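Local coordinates for long form salivary protein D7L1 (Culex quinquefasciatus, PDB 6V4C) that binds and sequesters adenine nucleotides, above all ADP and ATP, inhibiting platelet aggregation and so helping the mosquito feed on vertebrate blood, at residues A[157-160]-A[161-165]; A[164-167]-A[168-172]; A[247-250]-A[251-255]. All coordinates share one frame; numbering follows the deposited sequence.

Contact 1 of 3, residues A[157-160]-A[161-165]; sequences QFYQ and DGEAA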
loop_
_atom_site.group_PDB
_atom_site.type_symbol
_atom_site.label_atom_id
_atom_site.label_comp_id
_atom_site.label_asym_id
_atom_site.label_seq_id
_atom_site.Cartn_x
_atom_site.Cartn_y
_atom_site.Cartn_z
ATOM N N GLN A 157 -14.663 4.522 -12.458
ATOM C CA GLN A 157 -14.577 5.952 -12.725
ATOM C C GLN A 157 -14.560 6.255 -14.215
ATOM O O GLN A 157 -14.974 7.346 -14.625
ATOM C CB GLN A 157 -13.320 6.535 -12.080
ATOM C CG GLN A 157 -13.204 6.304 -10.584
ATOM C CD GLN A 157 -11.900 6.838 -10.023
ATOM O OE1 GLN A 157 -11.453 7.925 -10.387
ATOM N NE2 GLN A 157 -11.273 6.066 -9.144
ATOM N N PHE A 158 -14.091 5.315 -15.035
ATOM C CA PHE A 158 -13.854 5.576 -16.446
ATOM C C PHE A 158 -14.666 4.716 -17.399
ATOM O O PHE A 158 -14.818 5.103 -18.563
ATOM C CB PHE A 158 -12.362 5.414 -16.781
ATOM C CG PHE A 158 -11.453 6.175 -15.858
ATOM C CD1 PHE A 158 -11.497 7.559 -15.809
ATOM C CD2 PHE A 158 -10.563 5.508 -15.036
ATOM C CE1 PHE A 158 -10.667 8.265 -14.957
ATOM C CE2 PHE A 158 -9.728 6.207 -14.184
ATOM C CZ PHE A 158 -9.780 7.588 -14.144
ATOM N N TYR A 159 -15.195 3.579 -16.953
ATOM C CA TYR A 159 -15.888 2.659 -17.838
ATOM C C TYR A 159 -17.283 2.359 -17.314
ATOM O O TYR A 159 -17.511 2.280 -16.103
ATOM C CB TYR A 159 -15.136 1.330 -17.968
ATOM C CG TYR A 159 -13.789 1.439 -18.634
ATOM C CD1 TYR A 159 -13.684 1.586 -20.010
ATOM C CD2 TYR A 159 -12.621 1.388 -17.888
ATOM C CE1 TYR A 159 -12.452 1.683 -20.625
ATOM C CE2 TYR A 159 -11.384 1.484 -18.492
ATOM C CZ TYR A 159 -11.304 1.632 -19.862
ATOM O OH TYR A 159 -10.073 1.730 -20.468
ATOM N N GLN A 160 -18.217 2.186 -18.246
ATOM C CA GLN A 160 -19.509 1.610 -17.916
ATOM C C GLN A 160 -19.367 0.101 -17.806
ATOM O O GLN A 160 -18.635 -0.524 -18.579
ATOM C CB GLN A 160 -20.531 1.936 -19.002
ATOM C CG GLN A 160 -20.949 3.390 -19.051
ATOM C CD GLN A 160 -22.263 3.585 -19.783
ATOM O OE1 GLN A 160 -22.328 4.288 -20.791
ATOM N NE2 GLN A 160 -23.321 2.959 -19.275
ATOM N N ASP A 161 -20.063 -0.479 -16.832
ATOM C CA ASP A 161 -20.038 -1.923 -16.652
ATOM C C ASP A 161 -20.450 -2.617 -17.941
ATOM O O ASP A 161 -21.459 -2.266 -18.557
ATOM C CB ASP A 161 -20.989 -2.320 -15.522
ATOM C CG ASP A 161 -20.473 -1.918 -14.154
ATOM O OD1 ASP A 161 -19.407 -1.271 -14.085
ATOM O OD2 ASP A 161 -21.129 -2.257 -13.147
ATOM N N GLY A 162 -19.643 -3.585 -18.362
ATOM C CA GLY A 162 -19.960 -4.397 -19.514
ATOM C C GLY A 162 -19.632 -3.794 -20.860
ATOM O O GLY A 162 -19.861 -4.454 -21.881
ATOM N N GLU A 163 -19.110 -2.571 -20.912
ATOM C CA GLU A 163 -18.779 -1.989 -22.205
ATOM C C GLU A 163 -17.554 -2.678 -22.801
ATOM O O GLU A 163 -16.685 -3.181 -22.084
ATOM C CB GLU A 163 -18.578 -0.475 -22.104
ATOM C CG GLU A 163 -17.203 -0.019 -21.650
ATOM C CD GLU A 163 -17.010 1.478 -21.825
ATOM O OE1 GLU A 163 -16.584 1.906 -22.919
ATOM O OE2 GLU A 163 -17.302 2.230 -20.872
ATOM N N ALA A 164 -17.500 -2.699 -24.137
ATOM C CA ALA A 164 -16.547 -3.553 -24.841
ATOM C C ALA A 164 -15.104 -3.237 -24.466
ATOM O O ALA A 164 -14.302 -4.151 -24.244
ATOM C CB ALA A 164 -16.752 -3.441 -26.352
ATOM N N ALA A 165 -14.752 -1.950 -24.393
ATOM C CA ALA A 165 -13.386 -1.594 -24.026
ATOM C C ALA A 165 -13.054 -2.084 -22.624
ATOM O O ALA A 165 -11.933 -2.539 -22.365
ATOM C CB ALA A 165 -13.189 -0.082 -24.135
#

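Contact 2 of 3, residues A[164-167]-A[168-172]; sequences AAYC and NVRKH. With ZN (zinc ion), chain L.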
loop_
_atom_site.group_PDB
_atom_site.type_symbol
_atom_site.label_atom_id
_atom_site.label_comp_id
_atom_site.label_asym_id
_atom_site.label_seq_id
_atom_site.Cartn_x
_atom_site.Cartn_y
_atom_site.Cartn_z
ATOM N N ALA A 164 -17.500 -2.699 -24.137
ATOM C CA ALA A 164 -16.547 -3.553 -24.841
ATOM C C ALA A 164 -15.104 -3.237 -24.466
ATOM O O ALA A 164 -14.302 -4.151 -24.244
ATOM C CB ALA A 164 -16.752 -3.441 -26.352
ATOM N N ALA A 165 -14.752 -1.950 -24.393
ATOM C CA ALA A 165 -13.386 -1.594 -24.026
ATOM C C ALA A 165 -13.054 -2.084 -22.624
ATOM O O ALA A 165 -11.933 -2.539 -22.365
ATOM C CB ALA A 165 -13.189 -0.082 -24.135
ATOM N N TYR A 166 -14.021 -2.003 -21.708
ATOM C CA TYR A 166 -13.792 -2.435 -20.334
ATOM C C TYR A 166 -13.525 -3.933 -20.267
ATOM O O TYR A 166 -12.609 -4.376 -19.564
ATOM C CB TYR A 166 -15.001 -2.063 -19.475
ATOM C CG TYR A 166 -14.787 -2.174 -17.983
ATOM C CD1 TYR A 166 -13.512 -2.288 -17.443
ATOM C CD2 TYR A 166 -15.869 -2.159 -17.110
ATOM C CE1 TYR A 166 -13.320 -2.389 -16.073
ATOM C CE2 TYR A 166 -15.690 -2.261 -15.743
ATOM C CZ TYR A 166 -14.415 -2.376 -15.229
ATOM O OH TYR A 166 -14.243 -2.473 -13.866
ATOM N N CYS A 167 -14.308 -4.730 -20.992
ATOM C CA CYS A 167 -14.105 -6.173 -20.956
ATOM C C CYS A 167 -12.800 -6.583 -21.625
ATOM O O CYS A 167 -12.232 -7.623 -21.277
ATOM C CB CYS A 167 -15.307 -6.899 -21.556
ATOM S SG CYS A 167 -16.853 -6.532 -20.699
ATOM N N ASN A 168 -12.305 -5.782 -22.574
ATOM C CA ASN A 168 -10.970 -6.028 -23.110
ATOM C C ASN A 168 -9.902 -5.811 -22.048
ATOM O O ASN A 168 -8.918 -6.558 -21.988
ATOM C CB ASN A 168 -10.712 -5.148 -24.333
ATOM C CG ASN A 168 -11.431 -5.645 -25.572
ATOM O OD1 ASN A 168 -11.811 -6.813 -25.657
ATOM N ND2 ASN A 168 -11.616 -4.757 -26.546
ATOM N N VAL A 169 -10.076 -4.791 -21.201
ATOM C CA VAL A 169 -9.156 -4.577 -20.086
ATOM C C VAL A 169 -9.167 -5.781 -19.154
ATOM O O VAL A 169 -8.116 -6.255 -18.709
ATOM C CB VAL A 169 -9.505 -3.279 -19.337
ATOM C CG1 VAL A 169 -8.633 -3.127 -18.095
ATOM C CG2 VAL A 169 -9.348 -2.076 -20.249
ATOM N N ARG A 170 -10.363 -6.291 -18.849
ATOM C CA ARG A 170 -10.472 -7.472 -17.997
ATOM C C ARG A 170 -9.825 -8.685 -18.653
ATOM O O ARG A 170 -9.144 -9.472 -17.987
ATOM C CB ARG A 170 -11.946 -7.760 -17.704
ATOM C CG ARG A 170 -12.637 -6.742 -16.807
ATOM C CD ARG A 170 -12.064 -6.782 -15.405
ATOM N NE ARG A 170 -11.852 -8.154 -14.953
ATOM C CZ ARG A 170 -11.029 -8.493 -13.966
ATOM N NH1 ARG A 170 -10.343 -7.558 -13.326
ATOM N NH2 ARG A 170 -10.883 -9.768 -13.628
ATOM N N LYS A 171 -10.023 -8.846 -19.961
ATOM C CA LYS A 171 -9.621 -10.066 -20.653
ATOM C C LYS A 171 -8.128 -10.085 -20.963
ATOM O O LYS A 171 -7.472 -11.118 -20.794
ATOM C CB LYS A 171 -10.436 -10.199 -21.938
ATOM C CG LYS A 171 -10.408 -11.565 -22.602
ATOM C CD LYS A 171 -11.424 -11.619 -23.737
ATOM C CE LYS A 171 -11.553 -13.017 -24.315
ATOM N NZ LYS A 171 -12.776 -13.144 -25.158
ATOM N N HIS A 172 -7.574 -8.960 -21.412
ATOM C CA HIS A 172 -6.196 -8.919 -21.875
ATOM C C HIS A 172 -5.303 -7.974 -21.086
ATOM O O HIS A 172 -4.105 -7.898 -21.381
ATOM C CB HIS A 172 -6.151 -8.558 -23.366
ATOM C CG HIS A 172 -7.123 -9.331 -24.203
ATOM N ND1 HIS A 172 -6.929 -10.652 -24.543
ATOM C CD2 HIS A 172 -8.298 -8.965 -24.768
ATOM C CE1 HIS A 172 -7.942 -11.068 -25.283
ATOM N NE2 HIS A 172 -8.789 -10.065 -25.431
HETATM ZN ZN ZN L . -5.195 -11.816 -24.355
#

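Contact 3 of 3, residues A[247-250]-A[251-255]; sequences LGEQ and LFMKV. With ZN (zinc ion), chain L.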
loop_
_atom_site.group_PDB
_atom_site.type_symbol
_atom_site.label_atom_id
_atom_site.label_comp_id
_atom_site.label_asym_id
_atom_site.label_seq_id
_atom_site.Cartn_x
_atom_site.Cartn_y
_atom_site.Cartn_z
ATOM N N LEU A 247 7.380 -8.505 -20.283
ATOM C CA LEU A 247 7.035 -9.754 -19.620
ATOM C C LEU A 247 6.159 -10.655 -20.478
ATOM O O LEU A 247 6.170 -11.874 -20.282
ATOM C CB LEU A 247 6.321 -9.468 -18.294
ATOM C CG LEU A 247 7.112 -8.728 -17.214
ATOM C CD1 LEU A 247 6.207 -8.354 -16.054
ATOM C CD2 LEU A 247 8.283 -9.567 -16.723
ATOM N N GLY A 248 5.414 -10.095 -21.425
ATOM C CA GLY A 248 4.418 -10.857 -22.153
ATOM C C GLY A 248 3.089 -10.900 -21.429
ATOM O O GLY A 248 3.049 -10.761 -20.205
ATOM N N GLU A 249 1.996 -11.099 -22.172
ATOM C CA GLU A 249 0.668 -11.009 -21.572
ATOM C C GLU A 249 0.480 -12.034 -20.459
ATOM O O GLU A 249 -0.060 -11.710 -19.398
ATOM C CB GLU A 249 -0.414 -11.182 -22.639
ATOM C CG GLU A 249 -1.830 -11.242 -22.069
ATOM C CD GLU A 249 -2.870 -11.544 -23.120
ATOM O OE1 GLU A 249 -2.646 -12.469 -23.928
ATOM O OE2 GLU A 249 -3.905 -10.847 -23.147
ATOM N N GLN A 250 0.919 -13.273 -20.685
ATOM C CA GLN A 250 0.630 -14.346 -19.737
ATOM C C GLN A 250 1.224 -14.050 -18.364
ATOM O O GLN A 250 0.527 -14.107 -17.344
ATOM C CB GLN A 250 1.145 -15.676 -20.286
ATOM C CG GLN A 250 0.077 -16.750 -20.399
ATOM C CD GLN A 250 -1.108 -16.326 -21.257
ATOM O OE1 GLN A 250 -2.259 -16.610 -20.920
ATOM N NE2 GLN A 250 -0.833 -15.651 -22.370
ATOM N N LEU A 251 2.514 -13.713 -18.320
ATOM C CA LEU A 251 3.140 -13.418 -17.035
ATOM C C LEU A 251 2.608 -12.117 -16.449
ATOM O O LEU A 251 2.360 -12.032 -15.238
ATOM C CB LEU A 251 4.657 -13.362 -17.189
ATOM C CG LEU A 251 5.435 -13.034 -15.920
ATOM C CD1 LEU A 251 5.091 -14.023 -14.816
ATOM C CD2 LEU A 251 6.927 -13.042 -16.206
ATOM N N PHE A 252 2.426 -11.099 -17.293
ATOM C CA PHE A 252 1.941 -9.806 -16.817
ATOM C C PHE A 252 0.590 -9.946 -16.128
ATOM O O PHE A 252 0.379 -9.409 -15.033
ATOM C CB PHE A 252 1.856 -8.824 -17.991
ATOM C CG PHE A 252 1.520 -7.413 -17.586
ATOM C CD1 PHE A 252 2.524 -6.512 -17.281
ATOM C CD2 PHE A 252 0.202 -6.986 -17.522
ATOM C CE1 PHE A 252 2.223 -5.211 -16.913
ATOM C CE2 PHE A 252 -0.104 -5.688 -17.156
ATOM C CZ PHE A 252 0.909 -4.797 -16.852
ATOM N N MET A 253 -0.340 -10.676 -16.753
ATOM C CA MET A 253 -1.667 -10.836 -16.169
ATOM C C MET A 253 -1.637 -11.709 -14.923
ATOM O O MET A 253 -2.416 -11.482 -13.990
ATOM C CB MET A 253 -2.647 -11.404 -17.199
ATOM C CG MET A 253 -2.965 -10.431 -18.308
ATOM S SD MET A 253 -3.237 -8.772 -17.659
ATOM C CE MET A 253 -4.766 -9.000 -16.747
ATOM N N LYS A 254 -0.761 -12.713 -14.891
ATOM C CA LYS A 254 -0.584 -13.496 -13.675
ATOM C C LYS A 254 -0.161 -12.607 -12.510
ATOM O O LYS A 254 -0.652 -12.765 -11.387
ATOM C CB LYS A 254 0.448 -14.597 -13.920
ATOM C CG LYS A 254 0.683 -15.513 -12.731
ATOM C CD LYS A 254 1.786 -16.516 -13.031
ATOM C CE LYS A 254 2.094 -17.385 -11.823
ATOM N NZ LYS A 254 3.161 -18.384 -12.121
ATOM N N VAL A 255 0.744 -11.658 -12.765
ATOM C CA VAL A 255 1.153 -10.710 -11.730
ATOM C C VAL A 255 -0.009 -9.804 -11.349
ATOM O O VAL A 255 -0.318 -9.622 -10.166
ATOM C CB VAL A 255 2.371 -9.893 -12.198
ATOM C CG1 VAL A 255 2.630 -8.737 -11.242
ATOM C CG2 VAL A 255 3.596 -10.780 -12.309
HETATM ZN ZN ZN L . -5.195 -11.816 -24.355
HETATM O O HOH W 1 4.261 -13.974 -20.691
#

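Contact 1 of 3, residues A[157-160]-A[161-165]
A type II beta turn running from Gln160 to Glu163 links helix 150-158 to helix 164-172, with Glu163 serving as both the last residue of the turn and the N-cap of the second helix. The turn is closed by Glu163 N, which donates to Gln160 O at 3.1 Å from above the carbonyl plane. Gly162 occupies its third position with a positive phi of 82°, where glycine is favoured. A second bond runs the other way: Glu163 folds back, and its OE2 accepts a hydrogen bond from Gln160 N at 2.8 Å through the anti lone pair, with an N-H...O angle of 154°. This return depends on the first torsion of Glu163 (chi1 83°), which sets CG between the backbone N and the carbonyl carbon; the chain then extends over the turn, bringing CG to 3.4 Å from Gln160 O. The Glu163 carboxylate reaches the edge of the Tyr159 ring almost perpendicular to it, with Glu163 CD 3.8 Å from Tyr159 CD1. Ala165 CB touches Tyr159 CE1 at 4.0 Å. Asp161, within the turn, forms a salt bridge with Arg152, and Tyr159 OH is hydrogen-bonded to Asp177. The arrangement is a tight interhelical turn leading directly into a helix N-cap.

Contact 2 of 3, residues A[164-167]-A[168-172]
The Tyr166 ring meets Arg170 obliquely, its CE1 4.5 Å from Arg170 CG, while the ring of Tyr159 lies nearly parallel to it, with planes about 5° apart, and Arg152 is hydrogen-bonded to the Tyr166 hydroxyl. At the end of the helix, one face of the His172 imidazole is met by CG of the adjacent Lys171, 3.6 Å above the plane and offset toward the rim. His172 ND1 binds the zinc ion at 2.1 Å, and Glu249 supplies a second protein ligand. Between these flat groups runs regular helix: Arg170 N donates to Tyr166 O at 3.0 Å, and Lys171 N to Cys167 O at 2.8 Å. Side chains lean back on the preceding turn as well. Val169 CG2, set anti to the carbonyl carbon, comes to 3.4 Å from Ala165 O, and Asn168 CG lies 3.5 Å from Ala164 O. Arg170 bends at chi2 (-67°) and chi3, carrying its guanidinium away from the helix to salt bridges with Glu260 and Asp290, which would probably fix its rotation, while a disulfide from Cys167 ties the helix to the C-terminal residue, Cys295. Backbone bonds from each residue to the fourth before it mark an alpha-helix, one of the disulfide-linked helices of a PBP/GOBP-family domain.

Contact 3 of 3, residues A[247-250]-A[251-255]
Leu247 and Leu251 cross obliquely at the break between helix 235-247 and helix 249-263, their CD2 methyls 3.8 Å apart. The other methyl of Leu247, CD1, approaches Phe252 CD1 at 4.3 Å, so the last residue of one helix packs its two branches on two residues of the next. Gly248, with a positive phi of 86°, makes the break and is also the N-cap of the new helix: its O accepts a hydrogen bond from Phe252 N at 3.0 Å, starting the series of helical bonds continued by Met253 and Lys254. On another side of the helix, Glu249 and Met253 lie across each other, CG to CG 4.0 Å. Glu249 has its CG anti to the backbone N (chi1 174°) and an extended chain, which carries the carboxylate out to the zinc ion; OE2 binds the metal at 2.0 Å, with OE1 at a longer 2.7 Å, and His172 is the other protein ligand. Met253 instead bends at chi2, which brings SD to the edge of the Phe252 ring, in its plane. The same ring meets Tyr240 edge-to-face, while Leu251 and Val255 rest on Leu209 of helix 202-211. Where the backbone turns at Gly248, a water molecule bridges the two helices: it donates to Leu247 O at 2.9 Å and accepts from Leu251 N at 3.0 Å.

Overall arrangement
All three contacts are local and lie toward the surface, each with a single buried aromatic residue among those that touch: Tyr159, Tyr166 and Phe252. Contacts 1 and 2 follow one another on helix 164-172 and share Ala164 and Ala165; contact 1 is the turn leading into the helix and contact 2 its body. Contact 3 comes much later in the chain, yet it meets contact 2 through the zinc ion, where the far end of helix 164-172 faces the start of helix 249-263. Contacts 1 and 3 do not touch (centres about 22 Å apart). The chemistry differs: a carboxylate takes a backbone N-H in contact 1 and a metal in contact 3, whereas a disulfide and salt bridges tie contact 2 to other parts of the chain.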